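Local coordinates for protein toll-receptor-related 2 (Hydra vulgaris, PDB 4W8H) that probably relays signals inside the cell as a Toll-related receptor, through the flavodoxin-like TIR domain that this chain comprises, at residues P67-N72 / K77-G82; D53-S58 / L83-I88; I9-E14 / V36-D41; R16-N21 / V117-L122. One frame throughout, in Å; residues are numbered along the deposited sequence.

Contact 1: residues P67-N72 / K77-G82; sequences PDFFKN and KTLQIG
L79 reaches from helix 73-82 to the rings of F69 and F70, which stand on the short 3-10 turn that follows strand 58-65 of the flavodoxin-like TIR fold. The tight part is one methyl group: CD2 of L79 lies 4.0 Å from CE1 of F69, near the plane of that ring and at its edge. L79 has CG anti to its backbone N (chi1 177°), which sends the branched end out from the helix toward the turn, where it crosses the side chain of F69 at about a right angle. The two phenylalanines also brace each other, CD1 of F69 standing 3.5 Å above one face of the F70 ring, off toward the rim. V63 of the central strand touches both F69 and L79, and C10 of strand 5-10 also touches F69, so this side belongs to the core. The looser side is that of the partly exposed F70, which also packs on M65 and P98. N72 is the N-cap of helix 73-82, its OD1 taking the backbone N-H of C75. At the F70 rim the same L79 methyl is again met edge-on, with CE1 of F70 4.2 Å from CD2 of L79.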
# COMPACT_ATOMS: atom_id res chain seq x y z
N PRO A 67 -4.28 9.85 8.63
CA PRO A 67 -5.06 11.06 8.32
C PRO A 67 -4.60 11.74 7.06
O PRO A 67 -5.41 12.29 6.30
CB PRO A 67 -4.83 11.95 9.55
CG PRO A 67 -4.49 10.98 10.67
CD PRO A 67 -3.75 9.86 10.01
N ASP A 68 -3.29 11.70 6.79
CA ASP A 68 -2.77 12.37 5.60
C ASP A 68 -3.07 11.61 4.31
O ASP A 68 -3.27 12.21 3.24
CB ASP A 68 -1.30 12.63 5.76
CG ASP A 68 -1.03 13.64 6.86
OD1 ASP A 68 -1.55 14.78 6.76
OD2 ASP A 68 -0.32 13.29 7.83
N PHE A 69 -3.15 10.28 4.39
CA PHE A 69 -3.55 9.48 3.23
C PHE A 69 -4.90 9.97 2.68
O PHE A 69 -5.07 10.11 1.48
CB PHE A 69 -3.69 8.02 3.62
CG PHE A 69 -4.03 7.14 2.47
CD1 PHE A 69 -5.34 6.91 2.12
CD2 PHE A 69 -3.04 6.53 1.74
CE1 PHE A 69 -5.66 6.12 1.04
CE2 PHE A 69 -3.36 5.73 0.63
CZ PHE A 69 -4.67 5.55 0.28
N PHE A 70 -5.86 10.17 3.58
CA PHE A 70 -7.24 10.49 3.20
C PHE A 70 -7.46 11.95 2.86
O PHE A 70 -8.60 12.35 2.56
CB PHE A 70 -8.21 9.96 4.27
CG PHE A 70 -8.25 8.46 4.32
CD1 PHE A 70 -8.71 7.73 3.22
CD2 PHE A 70 -7.82 7.79 5.44
CE1 PHE A 70 -8.69 6.33 3.23
CE2 PHE A 70 -7.82 6.42 5.47
CZ PHE A 70 -8.26 5.68 4.35
N LYS A 71 -6.40 12.74 2.89
CA LYS A 71 -6.44 14.12 2.39
C LYS A 71 -5.62 14.27 1.10
O LYS A 71 -5.49 15.37 0.57
CB LYS A 71 -5.85 15.06 3.44
CG LYS A 71 -6.65 15.18 4.71
CD LYS A 71 -5.89 15.99 5.74
CE LYS A 71 -6.59 16.00 7.06
NZ LYS A 71 -5.80 16.79 8.03
N ASN A 72 -5.06 13.20 0.58
CA ASN A 72 -4.14 13.27 -0.54
C ASN A 72 -4.82 12.84 -1.85
O ASN A 72 -5.38 11.75 -1.95
CB ASN A 72 -2.92 12.38 -0.23
CG ASN A 72 -1.87 12.43 -1.31
OD1 ASN A 72 -2.06 11.86 -2.39
ND2 ASN A 72 -0.80 13.18 -1.08
N LYS A 77 -7.17 8.77 -5.76
CA LYS A 77 -7.35 8.27 -7.12
C LYS A 77 -6.80 6.85 -7.22
O LYS A 77 -7.40 5.98 -7.85
CB LYS A 77 -6.63 9.19 -8.09
CG LYS A 77 -7.32 10.54 -8.37
CD LYS A 77 -6.36 11.49 -9.10
CE LYS A 77 -7.06 12.75 -9.58
NZ LYS A 77 -7.28 12.69 -11.05
N THR A 78 -5.66 6.62 -6.58
CA THR A 78 -5.07 5.31 -6.60
C THR A 78 -5.95 4.30 -5.90
O THR A 78 -6.16 3.19 -6.39
CB THR A 78 -3.70 5.32 -5.91
OG1 THR A 78 -2.85 6.29 -6.55
CG2 THR A 78 -3.07 3.97 -5.94
N LEU A 79 -6.50 4.69 -4.75
CA LEU A 79 -7.36 3.80 -4.01
C LEU A 79 -8.60 3.42 -4.82
O LEU A 79 -9.02 2.27 -4.82
CB LEU A 79 -7.77 4.43 -2.67
CG LEU A 79 -8.76 3.68 -1.76
CD1 LEU A 79 -8.30 2.30 -1.40
CD2 LEU A 79 -8.92 4.47 -0.49
N GLN A 80 -9.22 4.41 -5.46
CA GLN A 80 -10.42 4.12 -6.24
C GLN A 80 -10.16 3.06 -7.31
O GLN A 80 -10.95 2.12 -7.47
CB GLN A 80 -10.98 5.40 -6.89
CG GLN A 80 -11.48 6.47 -5.93
CD GLN A 80 -12.53 5.99 -4.96
OE1 GLN A 80 -13.41 5.19 -5.32
NE2 GLN A 80 -12.45 6.47 -3.72
N ILE A 81 -9.05 3.17 -8.02
CA ILE A 81 -8.72 2.15 -9.02
C ILE A 81 -8.30 0.84 -8.31
O ILE A 81 -8.66 -0.26 -8.74
CB ILE A 81 -7.67 2.66 -10.00
CG1 ILE A 81 -8.23 3.94 -10.68
CG2 ILE A 81 -7.35 1.59 -11.03
CD1 ILE A 81 -7.19 4.88 -11.20
N GLY A 82 -7.59 0.96 -7.19
CA GLY A 82 -7.17 -0.21 -6.43
C GLY A 82 -8.31 -1.10 -5.96
O GLY A 82 -8.15 -2.32 -5.89

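Contact 2: residues D53-S58 / L83-I88; sequences DAIENS and LSHQII
H85 reaches from the loop after helix 73-82 to I55 and E56 on the last turn of helix 47-56. Its CB points toward that helix, and CG, anti to the carbonyl carbon, carries the imidazole up to it. Past CG, the CD2 corner of H85 meets the methyl CG2 of I55 at 3.4 Å, a close approach oblique to the ring. At the tip, NE2 of H85 donates to OE2 of E56 over 2.6 Å, a short His-carboxylate hydrogen bond. It is bent, with an N-H...O angle of 131°, and the acceptor lies 31° out of the ring plane. OE2 is met on its syn side, while the carboxylate and imidazole planes stand 57° apart. The bend of the E56 chain at chi2 folds its carboxylate over to the histidine. A nearby carboxylate would be expected to favour protonation of the imidazole. I55 is buried, whereas E56 and H85 are partly exposed, so the polar pair borders the apolar core. Within the flavodoxin-like TIR domain the contact bridges the end of helix 47-56 and the turn into strand 87-91, with I55 also packed on T61 of strand 58-65 and N8 of strand 5-10.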
# COMPACT_ATOMS: atom_id res chain seq x y z
N ASP A 53 0.44 2.54 -14.13
CA ASP A 53 1.59 1.68 -14.27
C ASP A 53 1.86 0.90 -12.97
O ASP A 53 2.11 -0.31 -13.01
CB ASP A 53 2.84 2.45 -14.70
CG ASP A 53 2.91 2.68 -16.22
OD1 ASP A 53 2.13 2.08 -17.01
OD2 ASP A 53 3.77 3.49 -16.60
N ALA A 54 1.80 1.58 -11.85
CA ALA A 54 2.06 0.94 -10.57
C ALA A 54 1.00 -0.09 -10.26
O ALA A 54 1.32 -1.18 -9.79
CB ALA A 54 2.11 2.00 -9.48
N ILE A 55 -0.27 0.23 -10.49
CA ILE A 55 -1.34 -0.72 -10.15
C ILE A 55 -1.33 -1.92 -11.07
O ILE A 55 -1.40 -3.05 -10.62
CB ILE A 55 -2.72 -0.05 -10.17
CG1 ILE A 55 -2.85 0.96 -9.04
CG2 ILE A 55 -3.83 -1.10 -10.09
CD1 ILE A 55 -4.15 1.73 -9.10
N GLU A 56 -1.25 -1.70 -12.37
CA GLU A 56 -1.42 -2.80 -13.32
C GLU A 56 -0.19 -3.69 -13.41
O GLU A 56 -0.29 -4.81 -13.90
CB GLU A 56 -1.79 -2.28 -14.70
CG GLU A 56 -3.12 -1.53 -14.72
CD GLU A 56 -4.30 -2.39 -14.29
OE1 GLU A 56 -4.37 -3.56 -14.70
OE2 GLU A 56 -5.14 -1.90 -13.49
N ASN A 57 0.98 -3.20 -12.99
CA ASN A 57 2.16 -4.01 -12.99
C ASN A 57 2.53 -4.63 -11.64
O ASN A 57 3.62 -5.17 -11.48
CB ASN A 57 3.31 -3.21 -13.53
CG ASN A 57 3.17 -2.98 -15.02
OD1 ASN A 57 3.17 -3.95 -15.81
ND2 ASN A 57 3.03 -1.73 -15.43
N SER A 58 1.59 -4.59 -10.71
CA SER A 58 1.75 -5.14 -9.37
C SER A 58 0.61 -6.10 -9.06
O SER A 58 -0.50 -5.88 -9.49
CB SER A 58 1.73 -3.98 -8.35
OG SER A 58 2.81 -3.07 -8.53
N LEU A 83 -9.47 -0.50 -5.67
CA LEU A 83 -10.64 -1.27 -5.27
C LEU A 83 -11.11 -2.23 -6.37
O LEU A 83 -11.80 -3.19 -6.10
CB LEU A 83 -11.77 -0.35 -4.90
CG LEU A 83 -11.56 0.49 -3.64
CD1 LEU A 83 -12.73 1.45 -3.51
CD2 LEU A 83 -11.40 -0.39 -2.38
N SER A 84 -10.73 -1.94 -7.60
CA SER A 84 -11.07 -2.86 -8.70
C SER A 84 -10.06 -3.98 -8.89
O SER A 84 -10.17 -4.81 -9.80
CB SER A 84 -11.31 -2.05 -9.99
OG SER A 84 -10.13 -1.54 -10.59
N HIS A 85 -9.07 -4.00 -8.01
CA HIS A 85 -8.08 -5.03 -8.00
C HIS A 85 -7.97 -5.55 -6.58
O HIS A 85 -8.96 -5.69 -5.89
CB HIS A 85 -6.77 -4.45 -8.51
CG HIS A 85 -6.79 -4.14 -9.96
ND1 HIS A 85 -7.01 -5.10 -10.92
CD2 HIS A 85 -6.59 -2.98 -10.62
CE1 HIS A 85 -6.97 -4.54 -12.11
NE2 HIS A 85 -6.70 -3.25 -11.96
N GLN A 86 -6.76 -5.75 -6.11
CA GLN A 86 -6.58 -6.26 -4.76
C GLN A 86 -5.76 -5.27 -3.98
O GLN A 86 -4.75 -4.76 -4.50
CB GLN A 86 -5.85 -7.58 -4.81
CG GLN A 86 -6.49 -8.65 -5.65
CD GLN A 86 -5.69 -9.89 -5.56
OE1 GLN A 86 -5.68 -10.57 -4.53
NE2 GLN A 86 -4.99 -10.23 -6.66
N ILE A 87 -6.22 -4.99 -2.77
CA ILE A 87 -5.47 -4.10 -1.89
C ILE A 87 -5.18 -4.78 -0.56
O ILE A 87 -5.89 -5.72 -0.16
CB ILE A 87 -6.16 -2.75 -1.66
CG1 ILE A 87 -7.49 -2.90 -0.95
CG2 ILE A 87 -6.36 -1.98 -2.98
CD1 ILE A 87 -8.06 -1.54 -0.45
N ILE A 88 -4.12 -4.30 0.09
CA ILE A 88 -3.77 -4.68 1.46
C ILE A 88 -3.77 -3.42 2.28
O ILE A 88 -2.82 -2.64 2.20
CB ILE A 88 -2.38 -5.35 1.52
CG1 ILE A 88 -2.32 -6.59 0.65
CG2 ILE A 88 -2.06 -5.68 2.97
CD1 ILE A 88 -0.94 -7.14 0.51

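Contact 3: residues I9-E14 / V36-D41; sequences ICYAPE and VNIRDD
Y11 lies where the chain passes from strand 5-10 toward the loop before helix 16-29, while across from it V36 sits at the N-cap position of the short helix 37-40, whose first turn is closed by R39 N and D40 N both bonding to V36 O. The side chains of Y11 and N37 approach from opposite directions. The phenol OH of Y11 donates to OD1 of N37 over 2.7 Å, in the carbonyl plane and on a lone pair, with the ring and amide planes turned 68° from each other. Y11 places CG between its backbone N and carbonyl carbon (chi1 71°), which carries the ring toward the helix. A water ties the other end of the amide back to the Y11 backbone: it accepts from ND2 of N37 at 3.0 Å and donates to O of Y11 at 2.9 Å, lying above one face of the tyrosine ring, near its rim. In the flavodoxin-like TIR fold this joins the C-terminal end of strand 5-10 in the parallel sheet to the helix beyond edge strand 34-35. The methyl CG2 of I38 comes within 3.7 Å of OH of Y11, and V19 of helix 16-29 touches the tyrosine as well. Farther round helix 37-40, R39 grips D40 side-on with NE and NH2, and OD2 of D40 also takes the N-H of V36, 2.9 Å from V36 N.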
# COMPACT_ATOMS: atom_id res chain seq x y z
N ILE A 9 3.08 0.46 -3.46
CA ILE A 9 2.82 1.11 -2.17
C ILE A 9 2.19 2.43 -2.42
O ILE A 9 2.78 3.31 -3.03
CB ILE A 9 4.11 1.35 -1.38
CG1 ILE A 9 5.04 0.14 -1.44
CG2 ILE A 9 3.77 1.79 0.08
CD1 ILE A 9 4.56 -1.05 -0.74
N CYS A 10 0.99 2.58 -1.92
CA CYS A 10 0.26 3.83 -2.03
C CYS A 10 0.21 4.53 -0.65
O CYS A 10 -0.28 3.94 0.32
CB CYS A 10 -1.17 3.54 -2.50
SG CYS A 10 -2.15 5.02 -2.67
N TYR A 11 0.76 5.74 -0.56
CA TYR A 11 0.99 6.40 0.74
C TYR A 11 1.11 7.90 0.52
O TYR A 11 1.46 8.36 -0.57
CB TYR A 11 2.27 5.86 1.40
CG TYR A 11 3.55 6.30 0.72
CD1 TYR A 11 3.95 5.73 -0.50
CD2 TYR A 11 4.30 7.34 1.21
CE1 TYR A 11 5.06 6.17 -1.15
CE2 TYR A 11 5.44 7.78 0.59
CZ TYR A 11 5.81 7.20 -0.63
OH TYR A 11 6.93 7.66 -1.30
N ALA A 12 0.82 8.64 1.56
CA ALA A 12 0.98 10.09 1.56
C ALA A 12 2.42 10.49 1.86
O ALA A 12 3.09 9.86 2.68
CB ALA A 12 0.06 10.72 2.60
N PRO A 13 2.90 11.59 1.26
CA PRO A 13 4.28 12.01 1.50
C PRO A 13 4.58 12.25 2.97
O PRO A 13 5.71 12.02 3.41
CB PRO A 13 4.37 13.32 0.72
CG PRO A 13 3.38 13.19 -0.36
CD PRO A 13 2.26 12.36 0.18
N GLU A 14 3.59 12.64 3.75
CA GLU A 14 3.82 12.92 5.17
C GLU A 14 4.27 11.66 5.94
O GLU A 14 4.88 11.75 6.98
CB GLU A 14 2.54 13.47 5.79
CG GLU A 14 2.17 14.89 5.39
CD GLU A 14 1.41 15.00 4.09
OE1 GLU A 14 1.14 14.00 3.42
OE2 GLU A 14 1.06 16.15 3.74
N VAL A 36 7.72 1.63 -5.89
CA VAL A 36 7.73 2.81 -5.02
C VAL A 36 7.93 4.04 -5.84
O VAL A 36 8.91 4.15 -6.61
CB VAL A 36 8.77 2.73 -3.90
CG1 VAL A 36 10.13 2.45 -4.45
CG2 VAL A 36 8.76 3.98 -3.06
N ASN A 37 7.00 4.97 -5.70
CA ASN A 37 6.95 6.11 -6.57
C ASN A 37 8.25 6.87 -6.70
O ASN A 37 8.62 7.23 -7.83
CB ASN A 37 5.83 7.08 -6.19
CG ASN A 37 5.83 7.47 -4.72
OD1 ASN A 37 6.72 7.13 -3.91
ND2 ASN A 37 4.78 8.19 -4.37
N ILE A 38 8.95 7.11 -5.59
CA ILE A 38 10.10 8.00 -5.63
C ILE A 38 11.24 7.38 -6.38
O ILE A 38 12.17 8.11 -6.72
CB ILE A 38 10.56 8.47 -4.23
CG1 ILE A 38 11.03 7.30 -3.38
CG2 ILE A 38 9.44 9.25 -3.51
CD1 ILE A 38 11.73 7.78 -2.10
N ARG A 39 11.19 6.09 -6.65
CA ARG A 39 12.16 5.40 -7.51
C ARG A 39 11.59 5.08 -8.89
O ARG A 39 12.28 5.24 -9.90
CB ARG A 39 12.62 4.11 -6.85
CG ARG A 39 13.71 3.36 -7.63
CD ARG A 39 14.08 2.08 -6.93
NE ARG A 39 12.89 1.26 -6.88
CZ ARG A 39 12.62 0.35 -5.96
NH1 ARG A 39 13.49 0.07 -4.98
NH2 ARG A 39 11.45 -0.29 -6.02
N ASP A 40 10.37 4.56 -8.93
CA ASP A 40 9.86 3.89 -10.11
C ASP A 40 8.92 4.72 -10.99
O ASP A 40 8.60 4.30 -12.09
CB ASP A 40 9.18 2.57 -9.70
CG ASP A 40 10.13 1.64 -8.95
OD1 ASP A 40 11.27 1.47 -9.45
OD2 ASP A 40 9.75 1.10 -7.89
N ASP A 41 8.45 5.88 -10.52
CA ASP A 41 7.58 6.71 -11.34
C ASP A 41 8.40 7.21 -12.52
O ASP A 41 9.60 7.43 -12.44
CB ASP A 41 7.05 7.94 -10.60
CG ASP A 41 5.80 7.67 -9.81
OD1 ASP A 41 5.29 6.54 -9.79
OD2 ASP A 41 5.32 8.62 -9.11
O HOH W 1 3.66 9.60 -1.92

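Contact 4: residues R16-N21 / V117-L122; sequences REWVIN and VFWRNL
W18 of helix 16-29 meets F118 and W119 of helix 115-127 with the six-membered part of its indole, an aromatic cluster packed between two helices of the TIR domain. W18 contributes most of the buried surface. Its CG is anti to the backbone N (chi1 -176°), which extends the indole from its helix toward the other one. There CH2 of W18 lies 4.4 Å from CZ of F118, with the phenyl atom at the edge of the indole and near its plane. Beside it, CZ2 of W18 comes within 4.3 Å of CH2 of W119, on an oblique approach. F118 and W119, neighbours in sequence, also touch: CD2 of F118 stands 3.7 Å above the centre of one face of the W119 ring, and both rings touch W18. The cluster extends to Y92, whose ring stacks with W18, and to W109, which F118 meets edge-to-face. F118 is buried against I90 and L107, while the two tryptophans keep partly exposed positions and W119 has a cation-pi partner in K26. Between residues 16-21 and 117-122 the contact is made by aromatic carbons alone, held by dispersion and ring packing, with shape and not directional polar bonding setting the fit.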
# COMPACT_ATOMS: atom_id res chain seq x y z
N ARG A 16 6.24 9.29 4.59
CA ARG A 16 7.37 8.75 3.84
C ARG A 16 8.43 8.11 4.70
O ARG A 16 9.05 7.13 4.26
CB ARG A 16 8.00 9.82 2.96
CG ARG A 16 8.93 9.29 1.87
CD ARG A 16 9.17 10.33 0.80
NE ARG A 16 9.91 11.46 1.33
CZ ARG A 16 10.26 12.53 0.62
NH1 ARG A 16 9.91 12.64 -0.65
NH2 ARG A 16 10.94 13.49 1.21
N GLU A 17 8.72 8.70 5.86
CA GLU A 17 9.81 8.15 6.68
C GLU A 17 9.58 6.67 7.00
O GLU A 17 10.46 5.82 6.73
CB GLU A 17 10.02 8.97 7.96
CG GLU A 17 11.27 8.58 8.77
CD GLU A 17 11.44 9.43 10.08
OE1 GLU A 17 10.52 10.19 10.43
OE2 GLU A 17 12.50 9.35 10.74
N TRP A 18 8.42 6.34 7.57
CA TRP A 18 8.12 4.94 7.93
C TRP A 18 7.95 4.13 6.66
O TRP A 18 8.44 3.01 6.55
CB TRP A 18 6.85 4.87 8.78
CG TRP A 18 6.52 3.50 9.26
CD1 TRP A 18 6.96 2.90 10.41
CD2 TRP A 18 5.62 2.59 8.65
NE1 TRP A 18 6.41 1.66 10.54
CE2 TRP A 18 5.56 1.45 9.49
CE3 TRP A 18 4.83 2.63 7.50
CZ2 TRP A 18 4.75 0.34 9.18
CZ3 TRP A 18 4.00 1.53 7.21
CH2 TRP A 18 3.99 0.39 8.04
N VAL A 19 7.29 4.68 5.65
CA VAL A 19 7.04 3.90 4.44
C VAL A 19 8.33 3.50 3.76
O VAL A 19 8.48 2.33 3.39
CB VAL A 19 6.07 4.63 3.49
CG1 VAL A 19 6.06 3.89 2.11
CG2 VAL A 19 4.69 4.68 4.11
N ILE A 20 9.26 4.42 3.58
CA ILE A 20 10.46 4.08 2.85
C ILE A 20 11.45 3.33 3.74
O ILE A 20 12.00 2.29 3.34
CB ILE A 20 11.11 5.33 2.26
CG1 ILE A 20 10.16 6.00 1.26
CG2 ILE A 20 12.44 4.97 1.60
CD1 ILE A 20 9.89 5.18 0.03
N ASN A 21 11.69 3.85 4.95
CA ASN A 21 12.75 3.28 5.77
C ASN A 21 12.37 2.04 6.51
O ASN A 21 13.28 1.28 6.90
CB ASN A 21 13.27 4.34 6.75
CG ASN A 21 13.82 5.54 6.05
OD1 ASN A 21 13.37 6.66 6.28
ND2 ASN A 21 14.76 5.32 5.16
N VAL A 117 2.97 -9.87 15.25
CA VAL A 117 2.56 -10.68 14.09
C VAL A 117 2.29 -9.87 12.81
O VAL A 117 1.95 -10.43 11.75
CB VAL A 117 1.33 -11.54 14.40
CG1 VAL A 117 1.57 -12.41 15.64
CG2 VAL A 117 0.10 -10.71 14.62
N PHE A 118 2.48 -8.57 12.88
CA PHE A 118 2.25 -7.68 11.74
C PHE A 118 3.03 -8.11 10.50
O PHE A 118 2.46 -8.28 9.42
CB PHE A 118 2.62 -6.25 12.14
CG PHE A 118 2.36 -5.24 11.04
CD1 PHE A 118 1.11 -4.65 10.91
CD2 PHE A 118 3.36 -4.91 10.17
CE1 PHE A 118 0.88 -3.72 9.89
CE2 PHE A 118 3.13 -4.00 9.15
CZ PHE A 118 1.90 -3.40 9.02
N TRP A 119 4.34 -8.26 10.61
CA TRP A 119 5.13 -8.51 9.42
C TRP A 119 4.82 -9.91 8.88
O TRP A 119 4.72 -10.09 7.69
CB TRP A 119 6.64 -8.35 9.71
CG TRP A 119 6.96 -6.96 10.10
CD1 TRP A 119 7.36 -6.50 11.33
CD2 TRP A 119 6.87 -5.81 9.26
NE1 TRP A 119 7.54 -5.14 11.30
CE2 TRP A 119 7.25 -4.69 10.05
CE3 TRP A 119 6.55 -5.59 7.91
CZ2 TRP A 119 7.24 -3.39 9.55
CZ3 TRP A 119 6.61 -4.30 7.42
CH2 TRP A 119 6.92 -3.21 8.24
N ARG A 120 4.67 -10.90 9.76
CA ARG A 120 4.29 -12.25 9.37
C ARG A 120 3.01 -12.21 8.52
O ARG A 120 2.91 -12.85 7.49
CB ARG A 120 4.06 -13.10 10.62
CG ARG A 120 3.57 -14.52 10.37
CD ARG A 120 3.05 -15.12 11.69
NE ARG A 120 1.77 -14.55 12.12
CZ ARG A 120 1.09 -14.93 13.21
NH1 ARG A 120 -0.07 -14.35 13.49
NH2 ARG A 120 1.54 -15.89 14.01
N ASN A 121 2.03 -11.48 9.01
CA ASN A 121 0.76 -11.42 8.30
C ASN A 121 0.87 -10.72 6.95
O ASN A 121 0.31 -11.18 5.95
CB ASN A 121 -0.29 -10.69 9.16
CG ASN A 121 -0.71 -11.49 10.39
OD1 ASN A 121 -0.43 -12.68 10.52
ND2 ASN A 121 -1.39 -10.81 11.30
N LEU A 122 1.60 -9.62 6.92
CA LEU A 122 1.79 -8.89 5.68
C LEU A 122 2.49 -9.76 4.64
O LEU A 122 2.04 -9.90 3.50
CB LEU A 122 2.60 -7.62 5.96
CG LEU A 122 2.91 -6.76 4.75
CD1 LEU A 122 1.63 -6.27 4.02
CD2 LEU A 122 3.74 -5.55 5.13

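In the fold
From the N terminus, strand 5-10 and the loop after it enter contact 3 first, followed at once by helix 16-29, which enters contact 4. Contact 3 closes its loop at helix 37-40, whereas contact 4 stays open to helix 115-127 near the C terminus; the two therefore cross, and they touch through I9, Y11 and V36 against V19 and I20. Contact 2 opens on helix 47-56 and closes at the turn into strand 87-91, with contact 1 nested inside it, and both nest within contact 4. I87 packs on L79, and I88 on L122. On opposite sides of the chain's centre, contact 1 ties the turn after strand 58-65 to helix 73-82, and contact 4 ties helix 16-29 to helix 115-127.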